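Local coordinates for DUAL specificity protein phosphatase 14 (PDB 2WGP), which removes phosphate from phosphotyrosine, phosphoserine and phosphothreonine in proteins and inactivates the MAP kinases ERK, JNK and p38, at residues 69-74 / 93-98; 30-35 / 98-103; 59-64 / 114-119. All blocks are in the same frame, centred on the assembly; numbering follows the deposited sequence.

Contact 1: residues 69-74 / 93-98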
loop_
_atom_site.group_PDB
_atom_site.type_symbol
_atom_site.label_atom_id
_atom_site.label_comp_id
_atom_site.label_asym_id
_atom_site.label_seq_id
_atom_site.Cartn_x
_atom_site.Cartn_y
_atom_site.Cartn_z
ATOM N N GLN A 69 -8.552 -41.143 -20.078
ATOM C CA GLN A 69 -7.198 -41.697 -19.991
ATOM C C GLN A 69 -6.341 -41.084 -18.897
ATOM O O GLN A 69 -5.306 -41.642 -18.537
ATOM C CB GLN A 69 -6.467 -41.519 -21.326
ATOM C CG GLN A 69 -6.988 -42.421 -22.422
ATOM C CD GLN A 69 -8.336 -41.991 -22.951
ATOM O OE1 GLN A 69 -8.684 -40.816 -22.896
ATOM N NE2 GLN A 69 -9.114 -42.954 -23.459
ATOM N N PHE A 70 -6.722 -39.913 -18.409
ATOM C CA PHE A 70 -5.900 -39.220 -17.439
ATOM C C PHE A 70 -6.668 -38.978 -16.185
ATOM O O PHE A 70 -7.890 -38.806 -16.207
ATOM C CB PHE A 70 -5.353 -37.885 -17.997
ATOM C CG PHE A 70 -4.827 -37.994 -19.386
ATOM C CD1 PHE A 70 -3.650 -38.695 -19.649
ATOM C CD2 PHE A 70 -5.512 -37.404 -20.446
ATOM C CE1 PHE A 70 -3.149 -38.805 -20.966
ATOM C CE2 PHE A 70 -5.030 -37.510 -21.759
ATOM C CZ PHE A 70 -3.844 -38.210 -22.009
ATOM N N GLU A 71 -5.920 -38.968 -15.094
ATOM C CA GLU A 71 -6.366 -38.447 -13.829
ATOM C C GLU A 71 -6.138 -36.943 -13.875
ATOM O O GLU A 71 -5.141 -36.491 -14.410
ATOM C CB GLU A 71 -5.528 -39.095 -12.728
ATOM C CG GLU A 71 -5.821 -38.641 -11.343
ATOM C CD GLU A 71 -4.846 -39.226 -10.337
ATOM O OE1 GLU A 71 -5.080 -39.022 -9.138
ATOM O OE2 GLU A 71 -3.850 -39.873 -10.741
ATOM N N TYR A 72 -7.065 -36.155 -13.349
ATOM C CA TYR A 72 -6.923 -34.695 -13.376
ATOM C C TYR A 72 -6.896 -34.127 -11.966
ATOM O O TYR A 72 -7.704 -34.544 -11.105
ATOM C CB TYR A 72 -8.085 -34.043 -14.139
ATOM C CG TYR A 72 -8.029 -34.216 -15.623
ATOM C CD1 TYR A 72 -8.482 -35.387 -16.222
ATOM C CD2 TYR A 72 -7.539 -33.210 -16.440
ATOM C CE1 TYR A 72 -8.443 -35.550 -17.573
ATOM C CE2 TYR A 72 -7.467 -33.380 -17.799
ATOM C CZ TYR A 72 -7.925 -34.549 -18.367
ATOM O OH TYR A 72 -7.886 -34.721 -19.726
ATOM N N VAL A 73 -5.993 -33.166 -11.750
ATOM C CA VAL A 73 -5.898 -32.404 -10.503
ATOM C C VAL A 73 -5.934 -30.901 -10.823
ATOM O O VAL A 73 -5.082 -30.396 -11.521
ATOM C CB VAL A 73 -4.601 -32.715 -9.727
ATOM C CG1 VAL A 73 -4.532 -31.893 -8.426
ATOM C CG2 VAL A 73 -4.484 -34.234 -9.438
ATOM N N LYS A 74 -6.941 -30.210 -10.316
ATOM C CA LYS A 74 -7.103 -28.772 -10.548
ATOM C C LYS A 74 -6.494 -28.010 -9.375
ATOM O O LYS A 74 -6.831 -28.270 -8.217
ATOM C CB LYS A 74 -8.588 -28.463 -10.653
ATOM C CG LYS A 74 -8.989 -27.000 -10.838
ATOM C CD LYS A 74 -8.946 -26.624 -12.315
ATOM C CE LYS A 74 -9.872 -25.467 -12.602
ATOM N NZ LYS A 74 -9.963 -25.176 -14.046
ATOM N N ALA A 93 3.745 -31.508 -5.222
ATOM C CA ALA A 93 5.000 -32.247 -5.202
ATOM C C ALA A 93 4.777 -33.700 -4.741
ATOM O O ALA A 93 5.287 -34.638 -5.354
ATOM C CB ALA A 93 6.021 -31.531 -4.330
ATOM N N ASP A 94 3.990 -33.880 -3.691
ATOM C CA ASP A 94 3.601 -35.224 -3.233
ATOM C C ASP A 94 2.836 -36.030 -4.300
ATOM O O ASP A 94 3.063 -37.228 -4.445
ATOM C CB ASP A 94 2.778 -35.131 -1.947
ATOM C CG ASP A 94 3.595 -34.666 -0.758
ATOM O OD1 ASP A 94 4.833 -34.513 -0.887
ATOM O OD2 ASP A 94 2.990 -34.468 0.320
ATOM N N LYS A 95 1.957 -35.372 -5.042
ATOM C CA LYS A 95 1.203 -36.032 -6.121
ATOM C C LYS A 95 2.113 -36.498 -7.272
ATOM O O LYS A 95 2.034 -37.656 -7.709
ATOM C CB LYS A 95 0.082 -35.126 -6.641
ATOM C CG LYS A 95 -0.775 -35.768 -7.744
ATOM C CD LYS A 95 -1.410 -37.066 -7.294
ATOM C CE LYS A 95 -2.416 -37.610 -8.294
ATOM N NZ LYS A 95 -3.045 -38.899 -7.753
ATOM N N ILE A 96 3.015 -35.612 -7.701
ATOM C CA ILE A 96 4.004 -35.951 -8.726
ATOM C C ILE A 96 4.800 -37.168 -8.261
ATOM O O ILE A 96 5.014 -38.083 -9.045
ATOM C CB ILE A 96 4.970 -34.772 -9.090
ATOM C CG1 ILE A 96 4.182 -33.592 -9.686
ATOM C CG2 ILE A 96 6.033 -35.245 -10.107
ATOM C CD1 ILE A 96 4.910 -32.178 -9.630
ATOM N N HIS A 97 5.212 -37.167 -6.996
ATOM C CA HIS A 97 5.987 -38.273 -6.421
ATOM C C HIS A 97 5.161 -39.565 -6.366
ATOM O O HIS A 97 5.649 -40.634 -6.724
ATOM C CB HIS A 97 6.495 -37.878 -5.021
ATOM C CG HIS A 97 7.300 -38.941 -4.333
ATOM N ND1 HIS A 97 8.555 -39.308 -4.761
ATOM C CD2 HIS A 97 7.033 -39.706 -3.249
ATOM C CE1 HIS A 97 9.031 -40.253 -3.970
ATOM N NE2 HIS A 97 8.128 -40.512 -3.043
ATOM N N SER A 98 3.917 -39.454 -5.894
ATOM C CA SER A 98 2.977 -40.601 -5.811
ATOM C C SER A 98 2.783 -41.253 -7.185
ATOM O O SER A 98 2.831 -42.473 -7.315
ATOM C CB SER A 98 1.613 -40.132 -5.296
ATOM O OG SER A 98 0.700 -41.213 -5.356
#

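Contact 2: residues 30-35 / 98-103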
loop_
_atom_site.group_PDB
_atom_site.type_symbol
_atom_site.label_atom_id
_atom_site.label_comp_id
_atom_site.label_asym_id
_atom_site.label_seq_id
_atom_site.Cartn_x
_atom_site.Cartn_y
_atom_site.Cartn_z
ATOM N N THR A 30 11.759 -34.357 -15.623
ATOM C CA THR A 30 12.315 -35.624 -15.142
ATOM C C THR A 30 11.635 -36.738 -15.918
ATOM O O THR A 30 10.732 -36.462 -16.689
ATOM C CB THR A 30 12.073 -35.831 -13.626
ATOM O OG1 THR A 30 10.717 -36.217 -13.421
ATOM C CG2 THR A 30 12.363 -34.566 -12.836
ATOM N N SER A 31 12.021 -37.992 -15.677
ATOM C CA SER A 31 11.365 -39.148 -16.311
ATOM C C SER A 31 9.833 -39.188 -16.124
ATOM O O SER A 31 9.108 -39.690 -16.988
ATOM C CB SER A 31 12.018 -40.472 -15.850
ATOM O OG SER A 31 11.749 -40.789 -14.481
ATOM N N SER A 32 9.334 -38.617 -15.031
ATOM C CA SER A 32 7.920 -38.694 -14.707
ATOM C C SER A 32 7.238 -37.329 -14.571
ATOM O O SER A 32 6.139 -37.246 -14.013
ATOM C CB SER A 32 7.781 -39.455 -13.395
ATOM O OG SER A 32 8.245 -38.640 -12.338
ATOM N N LEU A 33 7.882 -36.272 -15.072
ATOM C CA LEU A 33 7.349 -34.911 -14.909
ATOM C C LEU A 33 7.572 -34.100 -16.159
ATOM O O LEU A 33 8.715 -33.961 -16.642
ATOM C CB LEU A 33 7.956 -34.183 -13.687
ATOM C CG LEU A 33 7.543 -32.722 -13.429
ATOM C CD1 LEU A 33 6.066 -32.623 -13.073
ATOM C CD2 LEU A 33 8.392 -32.061 -12.341
ATOM N N PHE A 34 6.465 -33.543 -16.655
ATOM C CA PHE A 34 6.495 -32.642 -17.780
ATOM C C PHE A 34 5.810 -31.337 -17.389
ATOM O O PHE A 34 4.890 -31.317 -16.551
ATOM C CB PHE A 34 5.780 -33.256 -18.976
ATOM C CG PHE A 34 6.398 -34.544 -19.448
ATOM C CD1 PHE A 34 7.241 -34.558 -20.570
ATOM C CD2 PHE A 34 6.140 -35.743 -18.784
ATOM C CE1 PHE A 34 7.813 -35.753 -21.014
ATOM C CE2 PHE A 34 6.731 -36.930 -19.217
ATOM C CZ PHE A 34 7.567 -36.924 -20.329
ATOM N N LEU A 35 6.245 -30.256 -18.028
ATOM C CA LEU A 35 5.681 -28.926 -17.840
ATOM C C LEU A 35 5.157 -28.426 -19.189
ATOM O O LEU A 35 5.801 -28.628 -20.236
ATOM C CB LEU A 35 6.787 -28.000 -17.342
ATOM C CG LEU A 35 6.624 -26.498 -17.191
ATOM C CD1 LEU A 35 7.866 -25.895 -16.588
ATOM C CD2 LEU A 35 6.279 -25.812 -18.512
ATOM N N SER A 98 3.917 -39.454 -5.894
ATOM C CA SER A 98 2.977 -40.601 -5.811
ATOM C C SER A 98 2.783 -41.253 -7.185
ATOM O O SER A 98 2.831 -42.473 -7.315
ATOM C CB SER A 98 1.613 -40.132 -5.296
ATOM O OG SER A 98 0.700 -41.213 -5.356
ATOM N N VAL A 99 2.528 -40.426 -8.200
ATOM C CA VAL A 99 2.331 -40.899 -9.581
ATOM C C VAL A 99 3.577 -41.600 -10.122
ATOM O O VAL A 99 3.504 -42.693 -10.699
ATOM C CB VAL A 99 1.930 -39.714 -10.512
ATOM C CG1 VAL A 99 2.021 -40.115 -11.986
ATOM C CG2 VAL A 99 0.527 -39.275 -10.166
ATOM N N SER A 100 4.725 -40.971 -9.919
ATOM C CA SER A 100 6.003 -41.553 -10.298
ATOM C C SER A 100 6.264 -42.910 -9.624
ATOM O O SER A 100 6.672 -43.894 -10.275
ATOM C CB SER A 100 7.100 -40.558 -9.933
ATOM O OG SER A 100 8.357 -41.134 -10.053
ATOM N N ARG A 101 5.992 -42.991 -8.326
ATOM C CA ARG A 101 6.171 -44.258 -7.621
ATOM C C ARG A 101 5.171 -45.332 -8.043
ATOM O O ARG A 101 5.458 -46.510 -7.944
ATOM C CB ARG A 101 6.175 -44.034 -6.116
ATOM C CG ARG A 101 7.434 -43.285 -5.671
ATOM C CD ARG A 101 7.623 -43.431 -4.199
ATOM N NE ARG A 101 7.914 -44.817 -3.853
ATOM C CZ ARG A 101 7.657 -45.375 -2.671
ATOM N NH1 ARG A 101 7.098 -44.669 -1.685
ATOM N NH2 ARG A 101 7.970 -46.657 -2.474
ATOM N N LYS A 102 4.015 -44.917 -8.538
ATOM C CA LYS A 102 3.072 -45.817 -9.188
ATOM C C LYS A 102 3.373 -46.028 -10.686
ATOM O O LYS A 102 2.545 -46.581 -11.393
ATOM C CB LYS A 102 1.652 -45.266 -9.009
ATOM C CG LYS A 102 1.139 -45.397 -7.561
ATOM C CD LYS A 102 -0.169 -44.678 -7.362
ATOM C CE LYS A 102 -0.825 -45.121 -6.065
ATOM N NZ LYS A 102 -1.919 -44.185 -5.681
ATOM N N HIS A 103 4.534 -45.551 -11.148
ATOM C CA HIS A 103 5.056 -45.784 -12.506
ATOM C C HIS A 103 4.259 -45.080 -13.608
ATOM O O HIS A 103 4.148 -45.568 -14.727
ATOM C CB HIS A 103 5.196 -47.287 -12.764
ATOM C CG HIS A 103 5.717 -48.035 -11.576
ATOM N ND1 HIS A 103 6.980 -47.819 -11.061
ATOM C CD2 HIS A 103 5.120 -48.922 -10.748
ATOM C CE1 HIS A 103 7.148 -48.564 -9.986
ATOM N NE2 HIS A 103 6.040 -49.253 -9.781
#

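Contact 3: residues 59-64 / 114-119. With PO4 (phosphate ion), chain C.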
loop_
_atom_site.group_PDB
_atom_site.type_symbol
_atom_site.label_atom_id
_atom_site.label_comp_id
_atom_site.label_asym_id
_atom_site.label_seq_id
_atom_site.Cartn_x
_atom_site.Cartn_y
_atom_site.Cartn_z
ATOM N N THR A 59 -4.364 -23.777 -13.221
ATOM C CA THR A 59 -5.061 -22.566 -13.624
ATOM C C THR A 59 -6.464 -22.572 -13.096
ATOM O O THR A 59 -7.062 -23.643 -12.894
ATOM C CB THR A 59 -5.182 -22.414 -15.168
ATOM O OG1 THR A 59 -6.225 -23.265 -15.663
ATOM C CG2 THR A 59 -3.858 -22.734 -15.859
ATOM N N ILE A 60 -6.974 -21.374 -12.856
ATOM C CA ILE A 60 -8.375 -21.198 -12.568
ATOM C C ILE A 60 -9.161 -21.196 -13.894
ATOM O O ILE A 60 -10.238 -21.785 -13.987
ATOM C CB ILE A 60 -8.584 -19.923 -11.690
ATOM C CG1 ILE A 60 -10.059 -19.707 -11.333
ATOM C CG2 ILE A 60 -7.990 -18.669 -12.346
ATOM C CD1 ILE A 60 -10.224 -18.767 -10.168
ATOM N N GLU A 61 -8.579 -20.570 -14.915
ATOM C CA GLU A 61 -9.312 -20.156 -16.093
ATOM C C GLU A 61 -9.443 -21.160 -17.237
ATOM O O GLU A 61 -10.275 -20.964 -18.125
ATOM C CB GLU A 61 -8.751 -18.810 -16.608
ATOM C CG GLU A 61 -7.416 -18.847 -17.403
ATOM C CD GLU A 61 -6.149 -18.850 -16.540
ATOM O OE1 GLU A 61 -6.211 -19.029 -15.300
ATOM O OE2 GLU A 61 -5.054 -18.696 -17.131
ATOM N N ILE A 62 -8.631 -22.213 -17.210
ATOM C CA ILE A 62 -8.724 -23.306 -18.183
ATOM C C ILE A 62 -9.472 -24.496 -17.551
ATOM O O ILE A 62 -9.033 -25.043 -16.536
ATOM C CB ILE A 62 -7.336 -23.797 -18.660
ATOM C CG1 ILE A 62 -6.508 -22.626 -19.180
ATOM C CG2 ILE A 62 -7.473 -24.945 -19.722
ATOM C CD1 ILE A 62 -5.141 -23.034 -19.795
ATOM N N PRO A 63 -10.615 -24.895 -18.144
ATOM C CA PRO A 63 -11.335 -26.103 -17.657
ATOM C C PRO A 63 -10.608 -27.405 -18.035
ATOM O O PRO A 63 -10.022 -27.481 -19.104
ATOM C CB PRO A 63 -12.693 -26.030 -18.364
ATOM C CG PRO A 63 -12.686 -24.727 -19.159
ATOM C CD PRO A 63 -11.298 -24.252 -19.273
ATOM N N ASN A 64 -10.658 -28.420 -17.178
ATOM C CA ASN A 64 -10.061 -29.737 -17.515
ATOM C C ASN A 64 -10.794 -30.289 -18.710
ATOM O O ASN A 64 -12.032 -30.257 -18.747
ATOM C CB ASN A 64 -10.193 -30.732 -16.365
ATOM C CG ASN A 64 -9.399 -30.329 -15.132
ATOM O OD1 ASN A 64 -8.388 -29.642 -15.231
ATOM N ND2 ASN A 64 -9.849 -30.775 -13.969
ATOM N N VAL A 114 4.922 -20.634 -18.313
ATOM C CA VAL A 114 5.964 -19.697 -17.917
ATOM C C VAL A 114 6.147 -19.549 -16.379
ATOM O O VAL A 114 7.278 -19.515 -15.868
ATOM C CB VAL A 114 5.671 -18.301 -18.581
ATOM C CG1 VAL A 114 6.521 -17.195 -17.991
ATOM C CG2 VAL A 114 5.890 -18.365 -20.083
ATOM N N SER A 115 5.036 -19.428 -15.648
ATOM C CA SER A 115 5.060 -18.995 -14.252
ATOM C C SER A 115 4.439 -20.018 -13.279
ATOM O O SER A 115 5.164 -20.630 -12.489
ATOM C CB SER A 115 4.401 -17.618 -14.124
ATOM O OG SER A 115 4.353 -17.172 -12.773
ATOM N N ARG A 116 3.133 -20.245 -13.363
ATOM C CA ARG A 116 2.466 -21.132 -12.396
ATOM C C ARG A 116 3.031 -22.567 -12.415
ATOM O O ARG A 116 3.421 -23.094 -11.367
ATOM C CB ARG A 116 0.938 -21.161 -12.596
ATOM C CG ARG A 116 0.206 -19.922 -12.083
ATOM C CD ARG A 116 -1.240 -19.891 -12.548
ATOM N NE ARG A 116 -1.328 -19.612 -13.980
ATOM C CZ ARG A 116 -2.459 -19.351 -14.634
ATOM N NH1 ARG A 116 -3.636 -19.372 -14.026
ATOM N NH2 ARG A 116 -2.415 -19.147 -15.930
ATOM N N SER A 117 3.054 -23.208 -13.582
ATOM C CA SER A 117 3.555 -24.587 -13.687
ATOM C C SER A 117 5.039 -24.708 -13.340
ATOM O O SER A 117 5.439 -25.636 -12.612
ATOM C CB SER A 117 3.227 -25.215 -15.041
ATOM O OG SER A 117 3.857 -24.558 -16.119
ATOM N N ALA A 118 5.845 -23.783 -13.843
ATOM C CA ALA A 118 7.291 -23.773 -13.556
ATOM C C ALA A 118 7.529 -23.687 -12.070
ATOM O O ALA A 118 8.435 -24.343 -11.545
ATOM C CB ALA A 118 7.975 -22.569 -14.257
ATOM N N THR A 119 6.726 -22.872 -11.379
ATOM C CA THR A 119 6.919 -22.656 -9.929
ATOM C C THR A 119 6.690 -23.970 -9.164
ATOM O O THR A 119 7.467 -24.341 -8.285
ATOM C CB THR A 119 6.001 -21.551 -9.382
ATOM O OG1 THR A 119 6.304 -20.302 -10.057
ATOM C CG2 THR A 119 6.178 -21.420 -7.845
HETATM P P PO4 C . 1.261 -18.668 -16.553
HETATM O O1 PO4 C . 1.149 -18.913 -15.075
HETATM O O2 PO4 C . 0.092 -19.088 -17.400
HETATM O O3 PO4 C . 2.457 -19.445 -17.099
HETATM O O4 PO4 C . 1.546 -17.191 -16.825
#

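Contact 1: residues 69-74 / 93-98
Val73 and Lys95 mark the closest backbone approach between segments 69-74 and 93-98, which lie on strand 71-74 and helix 89-101, with 9.1 Å between their CA atoms, a gap that only side chains can span. Glu71 and Val73, two residues apart on the strand, both turn toward the helix, as alternation in a strand requires, while Tyr72 between them faces away. Glu71 runs out fully extended, CG anti to the backbone N (chi1 178°), and presents its carboxylate to the amine of Lys95 arriving from the other direction. In the lysine CG is likewise anti, and the chain then bends at chi2 (58°), which lets its tip drop toward the acid. Glu71 OE1 lies 2.5 Å from Lys95 NZ in a salt bridge so short that its exact length is doubtful; OE2 stands farther off, 3.2 Å from the same NZ. Beside this pair Val73 CG2 meets Lys95 CE at 4.1 Å, so the methylene chain finds an apolar neighbour while its charge reaches past to the carboxylate. A leucine in place of this lysine would probably leave the Glu71 carboxylate without the ammonium group that pairs with it here. The contact thus joins helix to sheet at the protein surface through opposite charges backed by a modest aliphatic touch.

Contact 2: residues 30-35 / 98-103
Ser32 and Ser100 meet through their hydroxymethyl groups: Ser32 OG rests 3.3 Å from Ser100 CB, and the two CB atoms are 3.7 Å apart. The hydroxyl oxygens, Ser32 OG and Ser100 OG, stand 3.4 Å from each other. Small side chains suit the place, because the backbones themselves come close, with 5.6 Å between the CA atoms of this pair. Ser32 OG sits between its own N and carbonyl carbon (chi1 72°), a rotation that keeps the oxygen near the helix. One step out, the serine is presented by a type I beta turn from Thr30 to Leu33, closed by Leu33 N to Thr30 O at 3.3 Å. An ST turn is superposed on it: Thr30 OG1 accepts from Ser32 N at 3.2 Å, with an N-H...O angle of 152°. Ser100 is held by the last turn of helix 89-101, which ends in a Schellman motif. There His103, at positive phi (69°), is the C-prime residue and sends its N to Ser100 O at 2.8 Å, while the N of the following residue reaches Val99 O. Farther out, strand 106-109 links the two segments: Thr106 makes backbone bonds with Ser32 and Phe34, and the side chain of Val99 packs on it.

Contact 3: residues 59-64 / 114-119
Arg116 closes the phosphate-binding loop of the protein tyrosine phosphatases, the signature loop that begins at Cys110, the nucleophile that forms the phosphocysteine intermediate, and Glu61 meets it from the loop after strand 54-57. Their flat groups lie nearly coplanar, 11° apart. The grip is end-on: Arg116 NH1 donates to Glu61 OE1 at 2.9 Å and Arg116 NH2 to Glu61 OE2 at 2.9 Å, each oxygen using its syn lone pair and each bond almost straight (169° and 170°). Glu61 bends at chi2 to bring its carboxylate round to this edge, and Thr59 CG2 lies over one guanidinium face. Another edge faces a bound phosphate, with Arg116 NE 2.8 Å from phosphate O1 and NH2 2.9 Å from O2, so NH2 serves both anions. In the signature loop the backbone does the rest: Val114 N and Ser115 N both donate to phosphate O3 at 3.0 Å, and Arg116 N joins NE on O1. The amides of Ala111 and Ala112 add further bonds. The ion probably comes from the crystallisation liquor, and its position is consistent with that of a substrate's phosphoryl group. Carboxylate and phosphate together probably hold the guanidinium in one rotation, with Leu77 O taking another bond from NH1. Thr59 OG1 accepts from Ile62 N at 3.0 Å, an ST motif, and is also bonded to Asn57, which shapes the loop.

Overall arrangement
From the N terminus, 30-35 is the first segment to appear, and its partner 98-103 returns 63 residues later to close contact 2. Within that span the chain passes 59-64, whose partner 114-119 lies beyond 98-103, so contacts 2 and 3 cross. Contact 1, joining 69-74 to 93-98, closes the shortest loop and nests inside both others. Contacts 1 and 2 share Ser98 and place successive parts of helix 89-101 against strand 71-74 and the turn before strand 33-36, strands of one sheet; Ile96 also packs on Leu33. Contact 3 ties the loop after strand 54-57 to the start of helix 116-129. Lys74 and Tyr72 lean on 59-64, linking contact 1 to contact 3, while Leu35 packs on Ser117 and Ala118, linking contact 2 to contact 3.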